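Local coordinates for hydroxylacyl-CoA dehydrogenase (Streptomyces coelicolor, PDB 5BKA), which is of unconfirmed activity but, as an NTF2-like protein of the SnoaL family named ActVI-ORFA, probably takes part in making the polyketide actinorhodin, at residues 24-29 with 76-81; 90-95 with 122-127; 94-99 with 116-121. All coordinates share one frame; numbering follows the deposited sequence.

Contact 1: 24-29 with 76-81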
loop_
_atom_site.group_PDB
_atom_site.type_symbol
_atom_site.label_atom_id
_atom_site.label_comp_id
_atom_site.label_asym_id
_atom_site.label_seq_id
_atom_site.Cartn_x
_atom_site.Cartn_y
_atom_site.Cartn_z
ATOM N N LYS B 24 9.712 8.696 7.920
ATOM C CA LYS B 24 10.567 9.198 8.990
ATOM C C LYS B 24 10.982 8.076 9.935
ATOM O O LYS B 24 12.170 7.914 10.239
ATOM C CB LYS B 24 9.851 10.320 9.744
ATOM C CG LYS B 24 9.639 11.566 8.895
ATOM C CD LYS B 24 8.974 12.686 9.670
ATOM C CE LYS B 24 8.809 13.919 8.795
ATOM N NZ LYS B 24 8.327 15.094 9.565
ATOM N N LEU B 25 10.009 7.300 10.424
ATOM C CA LEU B 25 10.306 6.189 11.326
ATOM C C LEU B 25 11.320 5.231 10.712
ATOM O O LEU B 25 12.308 4.857 11.354
ATOM C CB LEU B 25 9.015 5.448 11.682
ATOM C CG LEU B 25 9.160 4.192 12.549
ATOM C CD1 LEU B 25 9.600 4.557 13.959
ATOM C CD2 LEU B 25 7.862 3.392 12.580
ATOM N N ASP B 26 11.080 4.807 9.470
ATOM C CA ASP B 26 11.973 3.863 8.807
ATOM C C ASP B 26 13.316 4.480 8.431
ATOM O O ASP B 26 14.290 3.740 8.242
ATOM C CB ASP B 26 11.294 3.296 7.564
ATOM C CG ASP B 26 10.112 2.401 7.900
ATOM O OD1 ASP B 26 10.142 1.764 8.974
ATOM O OD2 ASP B 26 9.152 2.334 7.099
ATOM N N GLY B 27 13.386 5.805 8.313
ATOM C CA GLY B 27 14.616 6.541 8.118
ATOM C C GLY B 27 15.332 6.911 9.392
ATOM O O GLY B 27 16.235 7.753 9.348
ATOM N N ARG B 28 14.972 6.284 10.514
ATOM C CA ARG B 28 15.536 6.601 11.825
ATOM C C ARG B 28 15.396 8.065 12.210
ATOM O O ARG B 28 16.270 8.606 12.897
ATOM C CB ARG B 28 17.013 6.262 11.915
ATOM C CG ARG B 28 17.414 4.906 12.277
ATOM C CD ARG B 28 18.440 4.321 11.376
ATOM N NE ARG B 28 19.613 5.201 11.428
ATOM C CZ ARG B 28 20.885 4.812 11.411
ATOM N NH1 ARG B 28 21.217 3.559 11.791
ATOM N NH2 ARG B 28 21.829 5.732 11.337
ATOM N N ASP B 29 14.322 8.713 11.770
ATOM C CA ASP B 29 13.985 10.047 12.253
ATOM C C ASP B 29 12.983 9.905 13.394
ATOM O O ASP B 29 11.798 10.198 13.258
ATOM C CB ASP B 29 13.437 10.892 11.115
ATOM C CG ASP B 29 13.131 12.312 11.530
ATOM O OD1 ASP B 29 13.565 12.731 12.622
ATOM O OD2 ASP B 29 12.460 13.009 10.743
ATOM N N ARG B 76 14.326 -1.382 7.986
ATOM C CA ARG B 76 12.955 -1.761 8.286
ATOM C C ARG B 76 11.984 -0.930 7.456
ATOM O O ARG B 76 12.260 0.219 7.111
ATOM C CB ARG B 76 12.645 -1.601 9.777
ATOM C CG ARG B 76 13.329 -2.641 10.657
ATOM C CD ARG B 76 12.545 -2.869 11.942
ATOM N NE ARG B 76 12.259 -4.282 12.166
ATOM C CZ ARG B 76 11.272 -4.734 12.934
ATOM N NH1 ARG B 76 10.471 -3.882 13.555
ATOM N NH2 ARG B 76 11.087 -6.039 13.080
ATOM N N ARG B 77 10.840 -1.531 7.130
ATOM C CA ARG B 77 9.780 -0.846 6.403
ATOM C C ARG B 77 8.445 -1.226 7.021
ATOM O O ARG B 77 8.140 -2.414 7.162
ATOM C CB ARG B 77 9.794 -1.210 4.912
ATOM C CG ARG B 77 11.084 -0.860 4.184
ATOM C CD ARG B 77 11.234 0.645 3.990
ATOM N NE ARG B 77 12.513 0.982 3.373
ATOM C CZ ARG B 77 13.101 2.170 3.463
ATOM N NH1 ARG B 77 12.526 3.151 4.146
ATOM N NH2 ARG B 77 14.266 2.378 2.866
ATOM N N HIS B 78 7.660 -0.219 7.388
ATOM C CA HIS B 78 6.345 -0.415 7.988
ATOM C C HIS B 78 5.288 -0.080 6.938
ATOM O O HIS B 78 4.918 1.084 6.765
ATOM C CB HIS B 78 6.183 0.448 9.234
ATOM C CG HIS B 78 7.058 0.034 10.376
ATOM N ND1 HIS B 78 8.422 0.226 10.377
ATOM C CD2 HIS B 78 6.760 -0.556 11.558
ATOM C CE1 HIS B 78 8.929 -0.232 11.509
ATOM N NE2 HIS B 78 7.941 -0.712 12.243
ATOM N N TRP B 79 4.796 -1.109 6.252
ATOM C CA TRP B 79 3.765 -0.936 5.240
ATOM C C TRP B 79 2.392 -0.820 5.890
ATOM O O TRP B 79 2.097 -1.513 6.865
ATOM C CB TRP B 79 3.780 -2.115 4.262
ATOM C CG TRP B 79 4.828 -1.997 3.202
ATOM C CD1 TRP B 79 6.149 -1.713 3.384
ATOM C CD2 TRP B 79 4.642 -2.156 1.792
ATOM N NE1 TRP B 79 6.798 -1.686 2.175
ATOM C CE2 TRP B 79 5.895 -1.953 1.181
ATOM C CE3 TRP B 79 3.538 -2.453 0.986
ATOM C CZ2 TRP B 79 6.073 -2.031 -0.198
ATOM C CZ3 TRP B 79 3.717 -2.528 -0.383
ATOM C CH2 TRP B 79 4.975 -2.319 -0.961
ATOM N N PHE B 80 1.559 0.069 5.356
ATOM C CA PHE B 80 0.179 0.230 5.791
ATOM C C PHE B 80 -0.773 -0.188 4.677
ATOM O O PHE B 80 -0.413 -0.197 3.497
ATOM C CB PHE B 80 -0.115 1.681 6.193
ATOM C CG PHE B 80 0.256 2.017 7.611
ATOM C CD1 PHE B 80 1.276 1.342 8.261
ATOM C CD2 PHE B 80 -0.413 3.023 8.291
ATOM C CE1 PHE B 80 1.618 1.660 9.564
ATOM C CE2 PHE B 80 -0.077 3.346 9.593
ATOM C CZ PHE B 80 0.940 2.661 10.230
ATOM N N ASP B 81 -2.004 -0.527 5.062
ATOM C CA ASP B 81 -3.020 -0.890 4.081
ATOM C C ASP B 81 -4.405 -0.786 4.701
ATOM O O ASP B 81 -4.577 -0.980 5.908
ATOM C CB ASP B 81 -2.807 -2.310 3.546
ATOM C CG ASP B 81 -3.321 -2.482 2.130
ATOM O OD1 ASP B 81 -2.728 -1.887 1.209
ATOM O OD2 ASP B 81 -4.317 -3.210 1.936
HETATM O O HOH W 1 14.906 1.017 9.622
#
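Asp26, the last helical residue of helix 10-26, lays its carboxylate against the start of strand 74-87 and is gripped there by one residue, His78, at two points. OD1 lies at the edge of the imidazole, close to its plane, and accepts a hydrogen bond from His78 ND1 on its syn lone pair; ND1 to OD1 is 2.7 Å. The carboxylate and the ring are turned only 20° against each other, nearly coplanar, though the N-H...O angle, 154°, leaves the bond somewhat bent. OD2 accepts from His78 N at 3.0 Å, again on the syn side but somewhat out of the carboxylate plane. With chi1 at -68°, Asp26 CG sits beside its own backbone N and anti to the carbonyl carbon, which swings both oxygens across to the strand.

Leu25 adds the second contact on the ring. Its CD2 stands over the centre of one imidazole face, a CH-pi contact with 3.9 Å between CD2 and the centroid of His78, while the two side chains cross at about a right angle. The histidine is thus fixed in plane by a carboxylate and from above by a methyl group.

Arg77 starts out away from the helix, but its chain bends at chi2 and brings NH1 back to within 3.6 Å of Asp26 CB. Its guanidinium forms a salt bridge with Asp141 of the second subunit. Tyr98 OH of that subunit also bonds to Asp26 OD2, so this oxygen is held both by His78 N and by the neighbouring chain.

Behind Asp26 the helix ends in a Schellman motif, with Arg28 at positive phi as its C-prime residue. The whole is a His-carboxylate hydrogen bond that pins a helix C-terminus to the curved sheet of an NTF2-like fold, beside a subunit interface.

Contact 2: 90-95 with 122-127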
loop_
_atom_site.group_PDB
_atom_site.type_symbol
_atom_site.label_atom_id
_atom_site.label_comp_id
_atom_site.label_asym_id
_atom_site.label_seq_id
_atom_site.Cartn_x
_atom_site.Cartn_y
_atom_site.Cartn_z
ATOM N N ASP B 90 -15.879 13.750 19.913
ATOM C CA ASP B 90 -15.068 14.898 20.300
ATOM C C ASP B 90 -14.342 15.541 19.124
ATOM O O ASP B 90 -13.429 16.343 19.348
ATOM C CB ASP B 90 -14.049 14.481 21.363
ATOM C CG ASP B 90 -13.077 13.430 20.858
ATOM O OD1 ASP B 90 -13.382 12.780 19.837
ATOM O OD2 ASP B 90 -12.008 13.256 21.480
ATOM N N GLY B 91 -14.717 15.214 17.888
ATOM C CA GLY B 91 -14.020 15.711 16.722
ATOM C C GLY B 91 -12.800 14.912 16.322
ATOM O O GLY B 91 -12.229 15.179 15.255
ATOM N N SER B 92 -12.379 13.948 17.136
ATOM C CA SER B 92 -11.235 13.114 16.801
ATOM C C SER B 92 -11.565 12.203 15.622
ATOM O O SER B 92 -12.729 11.939 15.309
ATOM C CB SER B 92 -10.810 12.274 18.006
ATOM O OG SER B 92 -9.838 12.947 18.787
ATOM N N ILE B 93 -10.515 11.728 14.961
ATOM C CA ILE B 93 -10.624 10.787 13.854
ATOM C C ILE B 93 -10.050 9.461 14.324
ATOM O O ILE B 93 -8.875 9.385 14.706
ATOM C CB ILE B 93 -9.898 11.292 12.601
ATOM C CG1 ILE B 93 -10.451 12.660 12.183
ATOM C CG2 ILE B 93 -10.034 10.287 11.462
ATOM C CD1 ILE B 93 -11.947 12.673 11.944
ATOM N N THR B 94 -10.884 8.425 14.321
ATOM C CA THR B 94 -10.455 7.080 14.673
ATOM C C THR B 94 -9.884 6.453 13.403
ATOM O O THR B 94 -10.559 6.437 12.368
ATOM C CB THR B 94 -11.656 6.260 15.140
ATOM O OG1 THR B 94 -12.784 6.596 14.308
ATOM C CG2 THR B 94 -12.049 6.752 16.542
ATOM N N ALA B 95 -8.661 5.944 13.453
ATOM C CA ALA B 95 -8.121 5.281 12.273
ATOM C C ALA B 95 -7.669 3.869 12.617
ATOM O O ALA B 95 -7.007 3.651 13.638
ATOM C CB ALA B 95 -6.964 6.076 11.665
ATOM N N VAL B 122 -5.754 7.487 16.959
ATOM C CA VAL B 122 -6.655 8.593 17.255
ATOM C C VAL B 122 -5.992 9.870 16.743
ATOM O O VAL B 122 -4.941 10.276 17.255
ATOM C CB VAL B 122 -6.966 8.688 18.757
ATOM C CG1 VAL B 122 -7.871 9.887 19.027
ATOM C CG2 VAL B 122 -7.614 7.411 19.251
ATOM N N LEU B 123 -6.607 10.487 15.733
ATOM C CA LEU B 123 -6.082 11.665 15.057
ATOM C C LEU B 123 -6.852 12.900 15.499
ATOM O O LEU B 123 -8.069 12.841 15.692
ATOM C CB LEU B 123 -6.163 11.495 13.543
ATOM C CG LEU B 123 -5.195 10.479 12.928
ATOM C CD1 LEU B 123 -5.661 10.039 11.550
ATOM C CD2 LEU B 123 -3.795 11.063 12.863
ATOM N N VAL B 124 -6.150 14.027 15.631
ATOM C CA VAL B 124 -6.794 15.283 15.985
ATOM C C VAL B 124 -6.353 16.377 15.024
ATOM O O VAL B 124 -5.321 16.288 14.356
ATOM C CB VAL B 124 -6.501 15.720 17.439
ATOM C CG1 VAL B 124 -7.081 14.733 18.437
ATOM C CG2 VAL B 124 -5.008 15.911 17.660
ATOM N N ARG B 125 -7.178 17.426 14.971
ATOM C CA ARG B 125 -7.022 18.500 14.009
ATOM C C ARG B 125 -6.443 19.708 14.757
ATOM O O ARG B 125 -5.217 19.808 14.892
ATOM C CB ARG B 125 -8.377 18.759 13.340
ATOM C CG ARG B 125 -8.556 20.020 12.531
ATOM C CD ARG B 125 -7.928 19.906 11.176
ATOM N NE ARG B 125 -8.614 18.947 10.319
ATOM C CZ ARG B 125 -8.077 18.462 9.207
ATOM N NH1 ARG B 125 -6.877 18.875 8.845
ATOM N NH2 ARG B 125 -8.730 17.594 8.449
ATOM N N GLY B 126 -7.264 20.602 15.266
ATOM C CA GLY B 126 -6.765 21.729 16.027
ATOM C C GLY B 126 -6.993 23.048 15.313
ATOM O O GLY B 126 -7.692 23.140 14.300
ATOM N N ALA B 127 -6.363 24.087 15.866
ATOM C CA ALA B 127 -6.615 25.448 15.404
ATOM C C ALA B 127 -6.016 25.700 14.025
ATOM O O ALA B 127 -6.620 26.396 13.202
ATOM C CB ALA B 127 -6.064 26.448 16.419
HETATM O O HOH W 2 -10.090 17.058 16.508
#
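Leu123 faces Ile93 across the hairpin, and its side chain can be followed outward from the backbone. CB comes first, 3.9 Å from Ile93 CB and 3.6 Å from Ile93 O, close against the neighbouring strand. CG lies anti to the carbonyl carbon, beside the backbone N (chi1 -71°), and from there the branch CD1 reaches on to Ala95 CB at 4.2 Å, two residues further along the same face. Val14 and Phe17 of helix 10-26 also pack on Leu123, so the leucine fills the seam between sheet and helix.

The backbones beneath are joined by a pair of nearly straight bonds: Ile93 N to Leu123 O, and Leu123 N to Ile93 O at 2.7 Å. Next along comes the non-hydrogen-bonded pair Thr94 and Val122, whose side chains go to the other face.

Toward the open end Ser92 takes over. Its OG touches a methyl of each of two valines, 3.3 Å from Val124 CG1 and 3.6 Å from Val122 CG1. Val124 CG1 gets there by lying anti to its own carbonyl carbon, with chi1 at -64°.

The loop before Ser92 is held by Asp90, whose OD1 accepts from Ser92 N from above the carboxylate plane, 3.1 Å away; Ser92 OG gives a weak hydrogen bond to Asp90 OD2. Beyond the last pair the chains part, and a water weakly bridges Gly91 O and Arg125 N. What results is the end of an antiparallel beta hairpin remote from its turn, entered through an Asx turn and backed by the N-terminal helix of the NTF2-like fold.

Contact 3: 94-99 with 116-121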
loop_
_atom_site.group_PDB
_atom_site.type_symbol
_atom_site.label_atom_id
_atom_site.label_comp_id
_atom_site.label_asym_id
_atom_site.label_seq_id
_atom_site.Cartn_x
_atom_site.Cartn_y
_atom_site.Cartn_z
ATOM N N THR B 94 -10.884 8.425 14.321
ATOM C CA THR B 94 -10.455 7.080 14.673
ATOM C C THR B 94 -9.884 6.453 13.403
ATOM O O THR B 94 -10.559 6.437 12.368
ATOM C CB THR B 94 -11.656 6.260 15.140
ATOM O OG1 THR B 94 -12.784 6.596 14.308
ATOM C CG2 THR B 94 -12.049 6.752 16.542
ATOM N N ALA B 95 -8.661 5.944 13.453
ATOM C CA ALA B 95 -8.121 5.281 12.273
ATOM C C ALA B 95 -7.669 3.869 12.617
ATOM O O ALA B 95 -7.007 3.651 13.638
ATOM C CB ALA B 95 -6.964 6.076 11.665
ATOM N N THR B 96 -8.040 2.916 11.765
ATOM C CA THR B 96 -7.589 1.534 11.882
ATOM C C THR B 96 -6.978 1.109 10.555
ATOM O O THR B 96 -7.631 1.203 9.511
ATOM C CB THR B 96 -8.742 0.598 12.258
ATOM O OG1 THR B 96 -9.302 1.002 13.512
ATOM C CG2 THR B 96 -8.240 -0.836 12.374
ATOM N N SER B 97 -5.734 0.640 10.597
ATOM C CA SER B 97 -5.013 0.239 9.399
ATOM C C SER B 97 -4.321 -1.095 9.626
ATOM O O SER B 97 -3.957 -1.443 10.753
ATOM C CB SER B 97 -3.970 1.289 8.986
ATOM O OG SER B 97 -4.551 2.575 8.889
ATOM N N TYR B 98 -4.150 -1.842 8.541
ATOM C CA TYR B 98 -3.246 -2.978 8.546
ATOM C C TYR B 98 -1.813 -2.472 8.487
ATOM O O TYR B 98 -1.524 -1.441 7.873
ATOM C CB TYR B 98 -3.505 -3.900 7.352
ATOM C CG TYR B 98 -4.861 -4.573 7.317
ATOM C CD1 TYR B 98 -5.725 -4.517 8.403
ATOM C CD2 TYR B 98 -5.275 -5.265 6.188
ATOM C CE1 TYR B 98 -6.963 -5.135 8.362
ATOM C CE2 TYR B 98 -6.505 -5.882 6.136
ATOM C CZ TYR B 98 -7.346 -5.816 7.224
ATOM O OH TYR B 98 -8.572 -6.435 7.166
ATOM N N CYS B 99 -0.909 -3.209 9.120
ATOM C CA CYS B 99 0.509 -2.911 8.998
ATOM C C CYS B 99 1.293 -4.209 8.898
ATOM O O CYS B 99 1.005 -5.178 9.605
ATOM C CB CYS B 99 1.022 -2.078 10.184
ATOM S SG CYS B 99 2.825 -1.861 10.237
ATOM N N SER B 116 2.554 -9.004 11.380
ATOM C CA SER B 116 1.370 -8.402 10.781
ATOM C C SER B 116 0.553 -7.776 11.904
ATOM O O SER B 116 0.292 -8.426 12.920
ATOM C CB SER B 116 0.557 -9.456 10.024
ATOM O OG SER B 116 -0.696 -8.958 9.584
ATOM N N CYS B 117 0.165 -6.515 11.734
ATOM C CA CYS B 117 -0.372 -5.739 12.842
ATOM C C CYS B 117 -1.643 -5.000 12.447
ATOM O O CYS B 117 -1.904 -4.734 11.271
ATOM C CB CYS B 117 0.649 -4.712 13.365
ATOM S SG CYS B 117 2.355 -5.286 13.440
ATOM N N LEU B 118 -2.425 -4.664 13.470
ATOM C CA LEU B 118 -3.503 -3.690 13.379
ATOM C C LEU B 118 -3.042 -2.422 14.083
ATOM O O LEU B 118 -2.522 -2.486 15.201
ATOM C CB LEU B 118 -4.788 -4.218 14.023
ATOM C CG LEU B 118 -5.666 -5.177 13.217
ATOM C CD1 LEU B 118 -6.919 -5.532 13.998
ATOM C CD2 LEU B 118 -6.032 -4.573 11.877
ATOM N N VAL B 119 -3.224 -1.278 13.432
ATOM C CA VAL B 119 -2.804 0.011 13.969
ATOM C C VAL B 119 -4.056 0.811 14.301
ATOM O O VAL B 119 -4.787 1.240 13.401
ATOM C CB VAL B 119 -1.903 0.771 12.988
ATOM C CG1 VAL B 119 -1.481 2.104 13.584
ATOM C CG2 VAL B 119 -0.685 -0.066 12.632
ATOM N N HIS B 120 -4.303 1.013 15.593
ATOM C CA HIS B 120 -5.453 1.771 16.074
ATOM C C HIS B 120 -4.985 3.177 16.429
ATOM O O HIS B 120 -4.241 3.366 17.399
ATOM C CB HIS B 120 -6.094 1.085 17.277
ATOM C CG HIS B 120 -6.530 -0.320 17.003
ATOM N ND1 HIS B 120 -7.693 -0.617 16.325
ATOM C CD2 HIS B 120 -5.962 -1.509 17.316
ATOM C CE1 HIS B 120 -7.822 -1.928 16.229
ATOM N NE2 HIS B 120 -6.786 -2.493 16.823
ATOM N N ASP B 121 -5.427 4.159 15.651
ATOM C CA ASP B 121 -4.958 5.527 15.797
ATOM C C ASP B 121 -6.099 6.449 16.200
ATOM O O ASP B 121 -7.256 6.229 15.828
ATOM C CB ASP B 121 -4.335 6.040 14.495
ATOM C CG ASP B 121 -2.906 5.572 14.302
ATOM O OD1 ASP B 121 -2.327 5.004 15.250
ATOM O OD2 ASP B 121 -2.361 5.780 13.198
HETATM O O HOH W 3 -8.997 1.975 16.080
HETATM O O HOH W 4 -4.703 3.555 11.315
#
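Cys99 CB and Val119 CG2 meet at 3.6 Å in the apolar centre of this antiparallel beta hairpin, part of the curved sheet of the NTF2-like fold. Val119 CG2 lies beside its own backbone N, anti to the carbonyl carbon, and from there reaches diagonally past Ser97 to the cysteine; Phe80 of the neighbouring strand packs on both. Cys117 CB closes the same face beside Cys99 CB.

On the opposite face Tyr98 and Leu118 run side by side, and Leu118 CD2 approaches the phenol at its edge, 3.5 Å from Tyr98 CD1. The tyrosine OH bonds to Asp26 OD2 of the third subunit, and its ring meets Trp79 of that subunit.

Three hydrogen-bonded pairs, Ala95 with Asp121, Ser97 with Val119 and Cys99 with Cys117, hold the backbones together through six bonds. Asp121 points to the face of Ala95, and its carboxylate forms a salt bridge with Arg136. Toward the polar edge Thr96 and His120 point the same way, OG1 and ND1 3.6 Å apart. One water joins them, lying in the imidazole plane 2.9 Å from His120 ND1 and 2.8 Å from Thr96 OG1.

Overall arrangement
From the N terminus, helix 10-26 runs to contact 1, where its end meets strand 74-87 and closes a loop of 46 residues that carries helices 30-35 and 54-67. Only after that does strand 93-105 begin, so contacts 2 and 3 follow in series. Both lie on the hairpin of strands 93-105 and 112-124: the two open from overlapping stretches that share Thr94 and Ala95, and contact 3 lies nearer the hairpin turn. Contact 1 touches contact 3 directly, Asp81 O lying 2.8 Å from Tyr98 N, because their strands are neighbours in the sheet. Contact 2 does not touch contact 1; their centres are about 22 Å apart.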